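Local coordinates for protein ribokinase RBSK (Mycobacterium tuberculosis, PDB 3GO6) that probably catalyses the magnesium-dependent transfer of a phosphoryl group from ATP to O-5 of D-ribose, as a homodimeric PfkB-family kinase, at residues A[160-165]-A[190-195]. Sequence-based numbering, arbitrary orientation.
Sequences AAARAA and AAIADV
Ala162 of helix 155-167 meets Ile192 of segment 190-195 across backbones whose nearest CA atoms, those of Ala162 and Ala193, are 7.5 Å apart. One methyl group makes the contact across the segments: Ile192 CD1 rests on Ala162 CB at 3.9 Å and on Arg163 CG at 3.8 Å, touching two consecutive residues of the facing helix. In Ile192, CG1 lies on the side of CA flanked by both N and C (chi1 63°), and the extended chi2 of 168° carries CD1 out to the helix. Arg163 runs extended from CG to NE at about a right angle to the isoleucine, offering the aliphatic base of its side chain. Between the two segments the contact is apolar and small, 102 Å² summed over both sides, and passes from buried Ala162 to exposed Arg163. Leu189 and Val172 also pack against Ala162, and Gln166 NE2 of helix 155-167 hydrogen-bonds to Ile192 O, a polar link beside the apolar one. Strand 171-175 joins the two helices in sequence and lies between strands 146-149 and 195-199, so this is packing of neighbouring helices over the parallel strands of the Rossmann-like α/β core of the ribokinase fold, away from the sugar and metal sites.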
loop_
_atom_site.group_PDB
_atom_site.type_symbol
_atom_site.label_atom_id
_atom_site.label_comp_id
_atom_site.label_asym_id
_atom_site.label_seq_id
_atom_site.Cartn_x
_atom_site.Cartn_y
_atom_site.Cartn_z
ATOM N N ALA A 160 3.877 -30.343 -6.722
ATOM C CA ALA A 160 4.343 -31.355 -5.772
ATOM C C ALA A 160 3.281 -31.727 -4.748
ATOM O O ALA A 160 3.083 -32.902 -4.468
ATOM C CB ALA A 160 5.608 -30.908 -5.080
ATOM N N ALA A 161 2.584 -30.730 -4.186
ATOM C CA ALA A 161 1.494 -31.013 -3.251
ATOM C C ALA A 161 0.398 -31.819 -3.939
ATOM O O ALA A 161 -0.142 -32.773 -3.362
ATOM C CB ALA A 161 0.919 -29.720 -2.688
ATOM N N ALA A 162 0.074 -31.440 -5.174
ATOM C CA ALA A 162 -0.988 -32.127 -5.929
ATOM C C ALA A 162 -0.660 -33.602 -6.170
ATOM O O ALA A 162 -1.519 -34.471 -5.997
ATOM C CB ALA A 162 -1.261 -31.415 -7.241
ATOM N N ARG A 163 0.585 -33.879 -6.558
ATOM C CA ARG A 163 1.017 -35.266 -6.819
ATOM C C ARG A 163 0.990 -36.123 -5.557
ATOM O O ARG A 163 0.545 -37.279 -5.602
ATOM C CB ARG A 163 2.397 -35.304 -7.469
ATOM C CG ARG A 163 2.370 -34.933 -8.935
ATOM C CD ARG A 163 3.757 -34.612 -9.460
ATOM N NE ARG A 163 3.712 -34.471 -10.909
ATOM C CZ ARG A 163 4.684 -33.956 -11.655
ATOM N NH1 ARG A 163 5.805 -33.512 -11.096
ATOM N NH2 ARG A 163 4.520 -33.874 -12.969
ATOM N N ALA A 164 1.448 -35.557 -4.436
ATOM C CA ALA A 164 1.348 -36.230 -3.129
ATOM C C ALA A 164 -0.108 -36.487 -2.734
ATOM O O ALA A 164 -0.481 -37.615 -2.405
ATOM C CB ALA A 164 2.051 -35.422 -2.065
ATOM N N ALA A 165 -0.940 -35.446 -2.794
ATOM C CA ALA A 165 -2.358 -35.588 -2.493
ATOM C C ALA A 165 -3.015 -36.665 -3.353
ATOM O O ALA A 165 -3.780 -37.484 -2.845
ATOM C CB ALA A 165 -3.098 -34.246 -2.666
ATOM N N ALA A 190 -2.411 -28.922 -14.501
ATOM C CA ALA A 190 -3.723 -29.035 -15.163
ATOM C C ALA A 190 -4.064 -30.494 -15.523
ATOM O O ALA A 190 -5.216 -30.935 -15.373
ATOM C CB ALA A 190 -3.784 -28.135 -16.387
ATOM N N ALA A 191 -3.044 -31.241 -15.944
ATOM C CA ALA A 191 -3.175 -32.661 -16.335
ATOM C C ALA A 191 -3.773 -33.518 -15.234
ATOM O O ALA A 191 -4.461 -34.501 -15.514
ATOM C CB ALA A 191 -1.797 -33.229 -16.767
ATOM N N ILE A 192 -3.539 -33.137 -13.978
ATOM C CA ILE A 192 -3.974 -33.947 -12.837
ATOM C C ILE A 192 -5.026 -33.321 -11.895
ATOM O O ILE A 192 -5.546 -34.011 -11.019
ATOM C CB ILE A 192 -2.757 -34.472 -11.994
ATOM C CG1 ILE A 192 -1.959 -33.316 -11.376
ATOM C CG2 ILE A 192 -1.836 -35.355 -12.857
ATOM C CD1 ILE A 192 -0.946 -33.761 -10.316
ATOM N N ALA A 193 -5.334 -32.034 -12.050
ATOM C CA ALA A 193 -6.324 -31.383 -11.157
ATOM C C ALA A 193 -7.702 -32.031 -11.282
ATOM O O ALA A 193 -8.180 -32.247 -12.394
ATOM C CB ALA A 193 -6.424 -29.866 -11.455
ATOM N N ASP A 194 -8.330 -32.317 -10.147
ATOM C CA ASP A 194 -9.698 -32.799 -10.089
ATOM C C ASP A 194 -10.687 -31.639 -10.297
ATOM O O ASP A 194 -11.659 -31.765 -11.056
ATOM C CB ASP A 194 -9.979 -33.503 -8.749
ATOM C CG ASP A 194 -9.163 -34.797 -8.568
ATOM O OD1 ASP A 194 -9.094 -35.598 -9.528
ATOM O OD2 ASP A 194 -8.576 -35.007 -7.465
ATOM N N VAL A 195 -10.438 -30.526 -9.601
ATOM C CA VAL A 195 -11.335 -29.363 -9.577
ATOM C C VAL A 195 -10.468 -28.141 -9.780
ATOM O O VAL A 195 -9.400 -28.039 -9.161
ATOM C CB VAL A 195 -12.050 -29.212 -8.184
ATOM C CG1 VAL A 195 -13.073 -28.054 -8.175
ATOM C CG2 VAL A 195 -12.710 -30.500 -7.770
#